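Local coordinates for aminoglycoside N(3)-acetyltransferase (Enterobacter cloacae, PDB 6NP3), which catalyses acetyl transfer from acetyl-CoA to the 3-amino group of 2-deoxystreptamine antibiotics, and probably confers resistance to gentamicin, kanamycin and related drugs, at residues A[58-63]-A[118-123]; A[22-27]-A[166-171]; A[180-185]-A[208-213]; A[224-229]-A[260-265]. All coordinates share one frame; numbering follows the deposited sequence.

Overall arrangement
Interactions 1 and 2 belong to the core, their centres about 7 and 5 Å from the centre of the chain, and both reach the central mixed sheet through the neighbouring strands 55-59 and 22-27. Interactions 3 and 4, each centred about 19 Å out, are partly buried. Chemistry follows place: interaction 1 is built on backbone hydrogen bonds, interaction 2 on a histidine ring, a carbonyl and a bridging water, whereas interaction 3 adds a salt bridge and interaction 4 an indole-carboxylate hydrogen bond. Gentamicin touches interactions 1, 2 and 3. Phe59 of interaction 1 packs on Met24 and Thr168 of interaction 2, while Leu170 connects interaction 2 to Ile226 of interaction 4.

Interaction 1 (A[58-63]-A[118-123]); sequences AFVSWR and DASMAA. With LLL ((2R,3R,4R,5R)-2-((1S,2S,3R,4S,6R)-4,6-diamino-3-((2R,3R,6S)-3-amino-6-(aminomethyl)-tetrahydro-2H-pyran-2-yloxy)-2-hydr oxycyclohexyloxy)-5-methyl-4-(methylamino)-tetrahydro-2H-pyran-3,5-diol), chain B.
Ala58 and Ala122 form an antiparallel hydrogen-bonded pair joining strands 55-59 and 121-124 of the central mixed sheet, with Ala58 N reaching Ala122 O at 2.8 Å and Ala122 N returning a bond to Ala58 O. Phe59 and Met121 follow as a non-hydrogen-bonded pair and share one face of the sheet, where the modelled conformer of Met121, one of two, makes an oblique Met-aromatic contact. Packing is tight around Phe59: CD1 lies 3.6 Å from Met121 CE, and the ring turns its edge to Ser120 O, Ala119 CA and Asp118 O. On the opposite face Ala122 CB is met at 3.7 Å by CG1 of Val60, just past the strand end.

Where the strands run out, Ser120 O takes two backbone donors, Val60 N at 2.9 Å in the carbonyl plane and Ser61 N at 2.8 Å, tilted 19° from it. Beyond, the contact opens toward the drug pocket. The Asp118 side chain starts away from 58-63, and both its oxygens bind gentamicin, OD2 accepting from O23 at 2.6 Å and OD1 from N33 at 2.8 Å; Ser65 is a second partner of OD1. Ser61 places its hydroxyl opposite its own N (chi1 -175°), from where OG donates to Asp118 O at 2.7 Å.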
# COMPACT_ATOMS: atom_id res chain seq x y z
N ALA A 58 3.93 1.95 4.21
CA ALA A 58 3.87 0.79 3.34
C ALA A 58 2.56 0.06 3.53
O ALA A 58 2.07 -0.05 4.64
CB ALA A 58 5.04 -0.17 3.62
N PHE A 59 2.01 -0.44 2.43
CA PHE A 59 0.83 -1.30 2.48
C PHE A 59 1.29 -2.74 2.73
O PHE A 59 1.78 -3.42 1.83
CB PHE A 59 0.04 -1.16 1.19
CG PHE A 59 -1.06 -2.17 1.03
CD1 PHE A 59 -1.86 -2.52 2.09
CD2 PHE A 59 -1.31 -2.74 -0.19
CE1 PHE A 59 -2.87 -3.47 1.91
CE2 PHE A 59 -2.30 -3.67 -0.35
CZ PHE A 59 -3.09 -4.01 0.68
N VAL A 60 1.14 -3.20 3.97
CA VAL A 60 1.72 -4.49 4.35
C VAL A 60 0.68 -5.60 4.48
O VAL A 60 1.03 -6.78 4.34
CB VAL A 60 2.60 -4.40 5.61
CG1 VAL A 60 3.65 -3.30 5.46
CG2 VAL A 60 1.79 -4.15 6.88
N SER A 61 -0.57 -5.25 4.75
CA SER A 61 -1.65 -6.24 4.93
C SER A 61 -1.23 -7.27 5.98
O SER A 61 -0.55 -6.94 6.96
CB SER A 61 -2.02 -6.79 3.57
OG SER A 61 -3.13 -7.66 3.61
N TRP A 62 -1.68 -8.52 5.80
CA TRP A 62 -1.58 -9.56 6.82
C TRP A 62 -1.52 -10.89 6.09
O TRP A 62 -2.43 -11.21 5.30
CB TRP A 62 -2.80 -9.51 7.72
CG TRP A 62 -2.88 -10.54 8.81
CD1 TRP A 62 -1.86 -11.26 9.37
CD2 TRP A 62 -4.05 -10.94 9.49
NE1 TRP A 62 -2.34 -12.09 10.35
CE2 TRP A 62 -3.68 -11.88 10.47
CE3 TRP A 62 -5.38 -10.55 9.40
CZ2 TRP A 62 -4.60 -12.50 11.29
CZ3 TRP A 62 -6.29 -11.14 10.24
CH2 TRP A 62 -5.89 -12.10 11.18
N ARG A 63 -0.48 -11.68 6.38
CA ARG A 63 -0.32 -13.02 5.82
C ARG A 63 -1.58 -13.86 5.96
O ARG A 63 -1.96 -14.58 5.03
CB ARG A 63 0.83 -13.71 6.54
CG ARG A 63 1.19 -15.09 6.01
CD ARG A 63 2.14 -15.79 6.96
NE ARG A 63 1.42 -16.37 8.10
CZ ARG A 63 2.00 -17.06 9.07
NH1 ARG A 63 3.31 -17.25 9.07
NH2 ARG A 63 1.27 -17.55 10.06
N ASP A 118 -6.89 -6.40 6.88
CA ASP A 118 -6.63 -6.71 5.48
C ASP A 118 -5.90 -5.59 4.77
O ASP A 118 -5.07 -5.86 3.90
CB ASP A 118 -7.93 -7.06 4.75
CG ASP A 118 -7.67 -7.63 3.39
OD1 ASP A 118 -7.12 -8.76 3.29
OD2 ASP A 118 -7.99 -6.95 2.40
N ALA A 119 -6.23 -4.34 5.08
CA ALA A 119 -5.60 -3.18 4.47
C ALA A 119 -4.45 -2.62 5.30
O ALA A 119 -3.99 -1.50 5.03
CB ALA A 119 -6.66 -2.09 4.25
N SER A 120 -3.86 -3.41 6.17
CA SER A 120 -2.98 -2.86 7.17
C SER A 120 -1.79 -2.13 6.57
O SER A 120 -1.14 -2.61 5.65
CB SER A 120 -2.48 -3.97 8.08
OG SER A 120 -1.73 -3.46 9.18
N MET A 121 -1.49 -0.98 7.17
CA MET A 121 -0.42 -0.09 6.74
C MET A 121 0.60 0.08 7.85
O MET A 121 0.24 0.25 9.02
CB MET A 121 -1.00 1.29 6.41
CG MET A 121 -2.08 1.31 5.35
SD MET A 121 -1.40 1.25 3.71
CE MET A 121 -2.88 0.90 2.77
N ALA A 122 1.88 0.11 7.48
CA ALA A 122 2.98 0.27 8.41
C ALA A 122 3.64 1.61 8.14
O ALA A 122 3.81 1.98 6.98
CB ALA A 122 3.99 -0.85 8.22
N ALA A 123 4.02 2.33 9.20
CA ALA A 123 4.68 3.60 9.03
C ALA A 123 5.84 3.76 9.99
O ALA A 123 5.75 3.41 11.17
CB ALA A 123 3.74 4.78 9.26
C11 LLL B . -3.69 -7.68 -7.07
O11 LLL B . -3.70 -6.42 -6.37
C21 LLL B . -2.32 -7.81 -7.74
N21 LLL B . -1.31 -7.54 -6.72
C31 LLL B . -2.15 -6.76 -8.77
C41 LLL B . -3.23 -6.94 -9.82
C51 LLL B . -4.59 -6.87 -9.12
O51 LLL B . -4.66 -7.83 -8.10
C61 LLL B . -5.70 -7.16 -10.11
N61 LLL B . -6.97 -7.10 -9.38
C12 LLL B . -5.46 -5.45 -2.66
N12 LLL B . -6.36 -5.09 -1.57
C22 LLL B . -5.45 -4.39 -3.76
C32 LLL B . -4.44 -4.81 -4.80
N32 LLL B . -4.38 -3.80 -5.86
C42 LLL B . -4.77 -6.15 -5.45
C52 LLL B . -4.93 -7.22 -4.36
O52 LLL B . -5.42 -8.39 -4.96
C62 LLL B . -5.89 -6.79 -3.27
O62 LLL B . -5.85 -7.76 -2.24
C13 LLL B . -7.09 -8.32 -1.80
C23 LLL B . -6.91 -8.67 -0.33
O23 LLL B . -6.49 -7.51 0.35
C33 LLL B . -5.80 -9.73 -0.15
N33 LLL B . -5.72 -10.14 1.26
C43 LLL B . -6.14 -10.94 -1.05
O43 LLL B . -7.27 -11.57 -0.49
C53 LLL B . -6.42 -10.48 -2.49
O53 LLL B . -7.43 -9.50 -2.55
C83 LLL B . -4.95 -11.92 -1.09
C93 LLL B . -4.34 -10.01 1.77

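Interaction 2 (A[22-27]-A[166-171]); sequences MVMPHV and AVTALH. With LLL ((2R,3R,4R,5R)-2-((1S,2S,3R,4S,6R)-4,6-diamino-3-((2R,3R,6S)-3-amino-6-(aminomethyl)-tetrahydro-2H-pyran-2-yloxy)-2-hydr oxycyclohexyloxy)-5-methyl-4-(methylamino)-tetrahydro-2H-pyran-3,5-diol), chain B.
His26 lays its imidazole face against the carbonyl of Ala166, whose modelled conformer, one of two, puts O 3.0 Å above the plane and over the ring centre. Neither ring nitrogen has a suitable angle for a hydrogen bond to that oxygen, so this is a face contact. Thr168 OG1 lies at the ring edge, near its plane, 3.1 Å from His26 CE1. A water at the edge, in the ring plane, joins the first shell: it lies 2.9 Å from His26 NE2 and accepts from Ala169 N at 2.9 Å. The extended Met24 side chain brings CE to 4.0 Å from Thr168 CB, crossing it at about a right angle.

The next shell fixes the partners. With CG beside its backbone N (chi1 -65°), His26 projects its ring from the strand toward 166-168. Val167 centres an inverse gamma turn and starts a type I turn closed by Leu170 N to Val167 O at 3.0 Å. This turn leads to His171, whose NE2 accepts from gentamicin N32, the amine of the acetylated position, at 2.8 Å. Glu174 holds His171 ND1, consistent with a catalytic triad. In other structures of this enzyme His26, Thr168 and His171 contact acetyl-CoA, which is absent here.

Strand 22-27 runs between strands 55-59 and 156-160; Phe59 and Ile157 pack against the contact from these two neighbours, and Val223 of helix 222-233 covers Val167.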
# COMPACT_ATOMS: atom_id res chain seq x y z
N MET A 22 7.97 12.11 2.53
CA MET A 22 6.97 11.11 2.91
C MET A 22 6.89 10.16 1.72
O MET A 22 6.38 10.54 0.66
CB MET A 22 5.63 11.84 3.09
CG MET A 22 4.38 10.96 3.16
SD MET A 22 4.10 10.09 4.68
CE MET A 22 4.93 8.54 4.36
N VAL A 23 7.39 8.93 1.88
CA VAL A 23 7.55 7.99 0.76
C VAL A 23 6.80 6.69 1.02
O VAL A 23 6.91 6.11 2.11
CB VAL A 23 9.05 7.71 0.50
CG1 VAL A 23 9.25 6.63 -0.54
CG2 VAL A 23 9.74 8.99 0.11
N MET A 24 6.07 6.22 -0.00
CA MET A 24 5.41 4.93 0.02
C MET A 24 6.08 4.05 -1.03
O MET A 24 5.91 4.30 -2.24
CB MET A 24 3.92 5.07 -0.30
CG MET A 24 3.17 3.76 -0.28
SD MET A 24 1.41 4.03 -0.26
CE MET A 24 0.86 2.38 0.07
N PRO A 25 6.82 3.04 -0.63
CA PRO A 25 7.52 2.20 -1.60
C PRO A 25 6.70 1.00 -2.05
O PRO A 25 5.92 0.41 -1.30
CB PRO A 25 8.77 1.74 -0.82
CG PRO A 25 8.24 1.58 0.58
CD PRO A 25 7.22 2.71 0.76
N HIS A 26 6.97 0.61 -3.29
CA HIS A 26 6.47 -0.63 -3.89
C HIS A 26 7.70 -1.25 -4.52
O HIS A 26 8.30 -0.65 -5.41
CB HIS A 26 5.39 -0.40 -4.95
CG HIS A 26 4.14 0.20 -4.41
ND1 HIS A 26 3.30 -0.50 -3.57
CD2 HIS A 26 3.60 1.43 -4.54
CE1 HIS A 26 2.29 0.27 -3.22
NE2 HIS A 26 2.45 1.45 -3.79
N VAL A 27 8.09 -2.44 -4.08
CA VAL A 27 9.41 -2.97 -4.41
C VAL A 27 9.32 -4.38 -4.99
O VAL A 27 8.66 -5.26 -4.41
CB VAL A 27 10.32 -3.00 -3.16
CG1 VAL A 27 11.72 -3.51 -3.50
CG2 VAL A 27 10.36 -1.64 -2.51
N ALA A 166 0.84 -1.76 -9.19
CA ALA A 166 1.27 -1.81 -7.81
C ALA A 166 0.84 -0.60 -6.98
O ALA A 166 1.02 -0.63 -5.77
CB ALA A 166 2.79 -1.91 -7.75
N VAL A 167 0.20 0.39 -7.58
CA VAL A 167 0.03 1.71 -6.97
C VAL A 167 -1.21 1.75 -6.08
O VAL A 167 -2.30 2.18 -6.48
CB VAL A 167 -0.02 2.78 -8.06
CG1 VAL A 167 -0.09 4.15 -7.43
CG2 VAL A 167 1.14 2.67 -9.04
N THR A 168 -1.04 1.30 -4.84
CA THR A 168 -2.15 1.19 -3.91
C THR A 168 -2.89 2.50 -3.74
O THR A 168 -4.11 2.50 -3.54
CB THR A 168 -1.62 0.74 -2.55
OG1 THR A 168 -0.71 -0.36 -2.72
CG2 THR A 168 -2.72 0.37 -1.62
N ALA A 169 -2.18 3.61 -3.78
CA ALA A 169 -2.85 4.87 -3.54
C ALA A 169 -3.97 5.14 -4.53
O ALA A 169 -4.90 5.88 -4.20
CB ALA A 169 -1.88 6.03 -3.54
N LEU A 170 -3.90 4.58 -5.74
CA LEU A 170 -4.97 4.78 -6.71
C LEU A 170 -6.29 4.14 -6.29
O LEU A 170 -7.33 4.50 -6.85
CB LEU A 170 -4.54 4.33 -8.10
CG LEU A 170 -3.73 5.37 -8.87
CD1 LEU A 170 -3.10 4.76 -10.09
CD2 LEU A 170 -4.62 6.54 -9.24
N HIS A 171 -6.29 3.21 -5.34
CA HIS A 171 -7.56 2.79 -4.76
C HIS A 171 -8.31 3.95 -4.10
O HIS A 171 -9.54 3.86 -3.98
CB HIS A 171 -7.40 1.59 -3.84
CG HIS A 171 -6.89 0.36 -4.53
ND1 HIS A 171 -7.56 -0.22 -5.58
CD2 HIS A 171 -5.79 -0.40 -4.33
CE1 HIS A 171 -6.90 -1.29 -5.99
NE2 HIS A 171 -5.82 -1.42 -5.24
C11 LLL B . -3.69 -7.68 -7.07
O11 LLL B . -3.70 -6.42 -6.37
C21 LLL B . -2.32 -7.81 -7.74
N21 LLL B . -1.31 -7.54 -6.72
C31 LLL B . -2.15 -6.76 -8.77
C41 LLL B . -3.23 -6.94 -9.82
C51 LLL B . -4.59 -6.87 -9.12
O51 LLL B . -4.66 -7.83 -8.10
C61 LLL B . -5.70 -7.16 -10.11
N61 LLL B . -6.97 -7.10 -9.38
C12 LLL B . -5.46 -5.45 -2.66
N12 LLL B . -6.36 -5.09 -1.57
C22 LLL B . -5.45 -4.39 -3.76
C32 LLL B . -4.44 -4.81 -4.80
N32 LLL B . -4.38 -3.80 -5.86
C42 LLL B . -4.77 -6.15 -5.45
C52 LLL B . -4.93 -7.22 -4.36
O52 LLL B . -5.42 -8.39 -4.96
C62 LLL B . -5.89 -6.79 -3.27
O62 LLL B . -5.85 -7.76 -2.24
C13 LLL B . -7.09 -8.32 -1.80
C23 LLL B . -6.91 -8.67 -0.33
O23 LLL B . -6.49 -7.51 0.35
C33 LLL B . -5.80 -9.73 -0.15
N33 LLL B . -5.72 -10.14 1.26
C43 LLL B . -6.14 -10.94 -1.05
O43 LLL B . -7.27 -11.57 -0.49
C53 LLL B . -6.42 -10.48 -2.49
O53 LLL B . -7.43 -9.50 -2.55
C83 LLL B . -4.95 -11.92 -1.09
C93 LLL B . -4.34 -10.01 1.77
O HOH W 1 0.70 3.72 -3.52

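Interaction 3 (A[180-185]-A[208-213]); sequences EGKRRV and NGILDE. With LLL ((2R,3R,4R,5R)-2-((1S,2S,3R,4S,6R)-4,6-diamino-3-((2R,3R,6S)-3-amino-6-(aminomethyl)-tetrahydro-2H-pyran-2-yloxy)-2-hydr oxycyclohexyloxy)-5-methyl-4-(methylamino)-tetrahydro-2H-pyran-3,5-diol), chain B.
Arg183 presents the edge of its guanidinium to Asp212: NH1 donates in the guanidinium plane to OD1 at 2.9 Å, a salt bridge in which the carboxylate stands nearly perpendicular, the two planes 80° apart. The oxygen is met on its anti side, out of the carboxylate plane. Gly209 O lies obliquely to the same guanidinium, and the arginine has a second charged partner, Asp206, which NE meets in a salt bridge. The bend at chi3 (57°) turns the guanidinium so that NH1 reaches Asp212 OD1.

Behind it, the main chains are joined by Arg183 N to Ile210 O at 2.8 Å, a bond with a nearly straight N-H (171°). Lys182 CA supplies a CA-H contact to the same Ile210 O at 3.3 Å. The Lys182 side chain runs alongside Ile210, CB to CD1 4.1 Å, before NZ reaches the carbonyls of Ala175 and Ala177. Leu211 CD2 packs against Glu180 O and Gly181 O, and a water bridges Gly181 O (2.8 Å) to Asp212 N (2.9 Å).

Thus the loop after strand 196-205 is fastened to the segment entering strand 184-193, its antiparallel hairpin partner. At the loop's start lies the drug pocket, where Asn208 OD1 accepts from gentamicin O52 at 2.7 Å and ND2 donates to O53 at 3.0 Å, an amide using both ends to read the aminoglycoside.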
# COMPACT_ATOMS: atom_id res chain seq x y z
N GLU A 180 -20.94 5.48 -11.95
CA GLU A 180 -21.98 4.50 -11.73
C GLU A 180 -21.42 3.08 -11.79
O GLU A 180 -20.42 2.81 -12.46
CB GLU A 180 -23.09 4.65 -12.78
CG GLU A 180 -22.66 4.34 -14.21
CD GLU A 180 -23.76 4.54 -15.25
OE1 GLU A 180 -24.87 4.99 -14.89
OE2 GLU A 180 -23.52 4.24 -16.44
N GLY A 181 -22.09 2.18 -11.09
CA GLY A 181 -21.77 0.77 -11.15
C GLY A 181 -20.62 0.31 -10.29
O GLY A 181 -20.07 -0.76 -10.56
N LYS A 182 -20.21 1.09 -9.29
CA LYS A 182 -19.05 0.70 -8.50
C LYS A 182 -19.31 -0.57 -7.71
O LYS A 182 -20.35 -0.72 -7.05
CB LYS A 182 -18.64 1.84 -7.58
CG LYS A 182 -18.18 3.07 -8.34
CD LYS A 182 -18.18 4.32 -7.48
CE LYS A 182 -17.07 4.31 -6.47
NZ LYS A 182 -16.88 5.62 -5.85
N ARG A 183 -18.37 -1.49 -7.80
CA ARG A 183 -18.44 -2.76 -7.09
C ARG A 183 -18.03 -2.61 -5.64
O ARG A 183 -17.06 -1.91 -5.30
CB ARG A 183 -17.50 -3.76 -7.75
CG ARG A 183 -17.94 -4.16 -9.13
CD ARG A 183 -16.85 -4.91 -9.86
NE ARG A 183 -16.37 -6.10 -9.16
CZ ARG A 183 -16.75 -7.34 -9.45
NH1 ARG A 183 -17.64 -7.56 -10.41
NH2 ARG A 183 -16.26 -8.36 -8.77
N ARG A 184 -18.76 -3.31 -4.78
CA ARG A 184 -18.47 -3.42 -3.36
C ARG A 184 -18.33 -4.89 -2.99
O ARG A 184 -18.78 -5.80 -3.70
CB ARG A 184 -19.53 -2.71 -2.51
CG ARG A 184 -19.54 -1.22 -2.77
CD ARG A 184 -20.55 -0.49 -1.96
NE ARG A 184 -20.31 -0.56 -0.52
CZ ARG A 184 -19.44 0.21 0.13
NH1 ARG A 184 -18.67 1.05 -0.54
NH2 ARG A 184 -19.29 0.09 1.44
N VAL A 185 -17.63 -5.11 -1.88
CA VAL A 185 -17.42 -6.44 -1.33
C VAL A 185 -17.81 -6.41 0.13
O VAL A 185 -17.74 -5.38 0.80
CB VAL A 185 -15.95 -6.92 -1.46
CG1 VAL A 185 -15.60 -7.22 -2.89
CG2 VAL A 185 -14.97 -5.92 -0.86
N ASN A 208 -10.28 -5.32 -5.98
CA ASN A 208 -9.90 -6.16 -7.10
C ASN A 208 -10.66 -5.83 -8.38
O ASN A 208 -10.87 -6.69 -9.24
CB ASN A 208 -10.05 -7.64 -6.74
CG ASN A 208 -8.97 -8.09 -5.81
OD1 ASN A 208 -7.79 -7.90 -6.08
ND2 ASN A 208 -9.37 -8.64 -4.70
N GLY A 209 -11.07 -4.57 -8.52
CA GLY A 209 -11.75 -4.09 -9.71
C GLY A 209 -12.96 -3.26 -9.33
O GLY A 209 -13.96 -3.79 -8.87
N ILE A 210 -12.90 -1.95 -9.60
CA ILE A 210 -13.95 -1.06 -9.15
C ILE A 210 -15.20 -1.17 -10.01
O ILE A 210 -16.29 -0.84 -9.55
CB ILE A 210 -13.44 0.39 -9.05
CG1 ILE A 210 -14.42 1.30 -8.30
CG2 ILE A 210 -13.08 0.97 -10.43
CD1 ILE A 210 -14.68 0.91 -6.88
N LEU A 211 -15.04 -1.55 -11.28
CA LEU A 211 -16.17 -1.85 -12.15
C LEU A 211 -15.96 -3.25 -12.71
O LEU A 211 -14.83 -3.77 -12.73
CB LEU A 211 -16.26 -0.89 -13.34
CG LEU A 211 -16.43 0.60 -13.05
CD1 LEU A 211 -16.53 1.35 -14.38
CD2 LEU A 211 -17.60 0.88 -12.17
N ASP A 212 -17.06 -3.84 -13.21
CA ASP A 212 -16.98 -5.20 -13.77
C ASP A 212 -15.87 -5.32 -14.80
O ASP A 212 -15.14 -6.32 -14.82
CB ASP A 212 -18.33 -5.59 -14.40
CG ASP A 212 -19.45 -5.72 -13.39
OD1 ASP A 212 -19.16 -5.86 -12.18
OD2 ASP A 212 -20.63 -5.71 -13.82
N GLU A 213 -15.71 -4.32 -15.66
CA GLU A 213 -14.74 -4.42 -16.73
C GLU A 213 -13.31 -4.36 -16.23
O GLU A 213 -12.39 -4.64 -17.00
CB GLU A 213 -14.96 -3.32 -17.76
CG GLU A 213 -14.79 -1.90 -17.22
CD GLU A 213 -15.40 -0.88 -18.15
OE1 GLU A 213 -14.70 -0.36 -19.02
OE2 GLU A 213 -16.61 -0.63 -18.01
C11 LLL B . -3.69 -7.68 -7.07
O11 LLL B . -3.70 -6.42 -6.37
C21 LLL B . -2.32 -7.81 -7.74
N21 LLL B . -1.31 -7.54 -6.72
C31 LLL B . -2.15 -6.76 -8.77
C41 LLL B . -3.23 -6.94 -9.82
C51 LLL B . -4.59 -6.87 -9.12
O51 LLL B . -4.66 -7.83 -8.10
C61 LLL B . -5.70 -7.16 -10.11
N61 LLL B . -6.97 -7.10 -9.38
C12 LLL B . -5.46 -5.45 -2.66
N12 LLL B . -6.36 -5.09 -1.57
C22 LLL B . -5.45 -4.39 -3.76
C32 LLL B . -4.44 -4.81 -4.80
N32 LLL B . -4.38 -3.80 -5.86
C42 LLL B . -4.77 -6.15 -5.45
C52 LLL B . -4.93 -7.22 -4.36
O52 LLL B . -5.42 -8.39 -4.96
C62 LLL B . -5.89 -6.79 -3.27
O62 LLL B . -5.85 -7.76 -2.24
C13 LLL B . -7.09 -8.32 -1.80
C23 LLL B . -6.91 -8.67 -0.33
O23 LLL B . -6.49 -7.51 0.35
C33 LLL B . -5.80 -9.73 -0.15
N33 LLL B . -5.72 -10.14 1.26
C43 LLL B . -6.14 -10.94 -1.05
O43 LLL B . -7.27 -11.57 -0.49
C53 LLL B . -6.42 -10.48 -2.49
O53 LLL B . -7.43 -9.50 -2.55
C83 LLL B . -4.95 -11.92 -1.09
C93 LLL B . -4.34 -10.01 1.77
O HOH W 2 -19.54 -2.46 -12.73

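Interaction 4 (A[224-229]-A[260-265]); sequences ERIARD and EWLEAR
Trp261 extends its indole toward Ile226 and Asp229 because CG stands opposite the backbone N (chi1 -172°), and Ile226 CG1 sits beside its own N. CG1 lies over one face, 3.9 Å from the centroid of the Trp261 six-membered ring, a CH-pi contact. At the edge, Trp261 NE1 donates to Asp229 OD2 at 2.8 Å, nearly straight (170°), in the ring plane, onto the anti lone pair; Asp229 has two modelled conformers. Arg265 covers the opposite face, its guanidinium centred over NE1. Its NH2 donates to Trp261 O; the salt bridge from NH1 to Asp229 OD2 is long, the oxygen out of the guanidinium plane, but a water links them, 2.6 Å from OD2 and 2.8 Å from NH1. The CZ2-CH2 edge of Trp261 points at one face of the Arg225 guanidinium, Trp261 CH2 3.5 Å from Arg225 NH1.

The contact joins helices 222-233 and 251-265, whose segment axes cross at 112°. Ile226 also packs on Leu262, Phe257 and, from helix 170-176, Leu170.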
# COMPACT_ATOMS: atom_id res chain seq x y z
N GLU A 224 -4.01 -0.28 -12.75
CA GLU A 224 -3.01 -0.49 -13.79
C GLU A 224 -3.27 0.37 -15.01
O GLU A 224 -2.34 0.95 -15.58
CB GLU A 224 -2.96 -1.97 -14.18
CG GLU A 224 -1.95 -2.25 -15.27
CD GLU A 224 -1.73 -3.72 -15.55
OE1 GLU A 224 -2.18 -4.58 -14.76
OE2 GLU A 224 -1.08 -4.01 -16.57
N ARG A 225 -4.52 0.45 -15.44
CA ARG A 225 -4.81 1.24 -16.63
C ARG A 225 -4.55 2.71 -16.39
O ARG A 225 -4.02 3.40 -17.27
CB ARG A 225 -6.25 0.99 -17.07
CG ARG A 225 -6.52 -0.47 -17.48
CD ARG A 225 -7.49 -0.62 -18.69
NE ARG A 225 -7.07 0.28 -19.76
CZ ARG A 225 -7.84 1.19 -20.34
NH1 ARG A 225 -9.13 1.30 -20.02
NH2 ARG A 225 -7.33 1.97 -21.27
N ILE A 226 -4.94 3.22 -15.22
CA ILE A 226 -4.69 4.63 -14.90
C ILE A 226 -3.19 4.90 -14.85
O ILE A 226 -2.71 5.87 -15.43
CB ILE A 226 -5.35 5.00 -13.56
CG1 ILE A 226 -6.87 4.93 -13.66
CG2 ILE A 226 -4.88 6.36 -13.11
CD1 ILE A 226 -7.52 4.93 -12.32
N ALA A 227 -2.44 4.04 -14.15
CA ALA A 227 -1.02 4.31 -13.95
C ALA A 227 -0.26 4.23 -15.27
O ALA A 227 0.64 5.05 -15.52
CB ALA A 227 -0.47 3.31 -12.94
N ARG A 228 -0.59 3.27 -16.13
CA ARG A 228 0.07 3.21 -17.43
C ARG A 228 -0.17 4.49 -18.23
O ARG A 228 0.76 5.04 -18.84
CB ARG A 228 -0.44 2.02 -18.25
CG ARG A 228 0.15 0.69 -17.94
CD ARG A 228 -0.33 -0.40 -18.90
NE ARG A 228 -0.07 -1.73 -18.34
CZ ARG A 228 1.14 -2.26 -18.24
NH1 ARG A 228 2.20 -1.60 -18.68
NH2 ARG A 228 1.30 -3.46 -17.71
N ASP A 229 -1.42 4.94 -18.29
CA ASP A 229 -1.73 6.19 -18.98
C ASP A 229 -0.94 7.34 -18.37
O ASP A 229 -0.25 8.08 -19.08
CB ASP A 229 -3.24 6.47 -18.92
CG ASP A 229 -3.93 6.30 -20.26
OD1 ASP A 229 -3.25 6.10 -21.28
OD2 ASP A 229 -5.17 6.38 -20.31
N GLU A 260 -10.03 11.95 -12.34
CA GLU A 260 -10.45 12.51 -13.63
C GLU A 260 -10.58 11.42 -14.69
O GLU A 260 -11.51 11.44 -15.51
CB GLU A 260 -9.45 13.59 -14.07
CG GLU A 260 -9.42 14.78 -13.17
CD GLU A 260 -8.33 15.79 -13.53
OE1 GLU A 260 -7.77 15.72 -14.64
OE2 GLU A 260 -8.03 16.65 -12.68
N TRP A 261 -9.66 10.46 -14.70
CA TRP A 261 -9.63 9.41 -15.71
C TRP A 261 -10.89 8.56 -15.62
O TRP A 261 -11.56 8.30 -16.63
CB TRP A 261 -8.38 8.56 -15.49
CG TRP A 261 -8.03 7.54 -16.50
CD1 TRP A 261 -7.08 7.67 -17.48
CD2 TRP A 261 -8.53 6.20 -16.61
NE1 TRP A 261 -6.98 6.51 -18.20
CE2 TRP A 261 -7.87 5.60 -17.70
CE3 TRP A 261 -9.50 5.46 -15.91
CZ2 TRP A 261 -8.12 4.29 -18.08
CZ3 TRP A 261 -9.75 4.16 -16.30
CH2 TRP A 261 -9.06 3.59 -17.38
N LEU A 262 -11.24 8.13 -14.40
CA LEU A 262 -12.45 7.35 -14.18
C LEU A 262 -13.69 8.16 -14.52
O LEU A 262 -14.61 7.65 -15.18
CB LEU A 262 -12.51 6.87 -12.73
CG LEU A 262 -11.49 5.79 -12.39
CD1 LEU A 262 -11.36 5.67 -10.88
CD2 LEU A 262 -11.84 4.44 -13.03
N GLU A 263 -13.77 9.41 -14.08
CA GLU A 263 -14.99 10.20 -14.28
C GLU A 263 -15.19 10.60 -15.74
O GLU A 263 -16.33 10.77 -16.19
CB GLU A 263 -14.98 11.43 -13.38
CG GLU A 263 -15.17 11.00 -11.92
CD GLU A 263 -15.08 12.07 -10.85
OE1 GLU A 263 -14.84 13.26 -11.16
OE2 GLU A 263 -15.22 11.72 -9.65
N ALA A 264 -14.10 10.68 -16.51
CA ALA A 264 -14.21 10.95 -17.94
C ALA A 264 -14.74 9.74 -18.69
O ALA A 264 -15.35 9.89 -19.76
CB ALA A 264 -12.86 11.37 -18.52
N ARG A 265 -14.55 8.53 -18.16
CA ARG A 265 -14.87 7.31 -18.89
C ARG A 265 -16.18 6.67 -18.47
O ARG A 265 -16.71 5.85 -19.23
CB ARG A 265 -13.77 6.27 -18.73
CG ARG A 265 -12.56 6.60 -19.53
CD ARG A 265 -11.34 5.83 -19.14
NE ARG A 265 -10.25 6.18 -20.05
CZ ARG A 265 -9.64 7.37 -20.08
NH1 ARG A 265 -8.67 7.59 -20.95
NH2 ARG A 265 -10.00 8.34 -19.25
O HOH W 3 -6.90 5.66 -22.05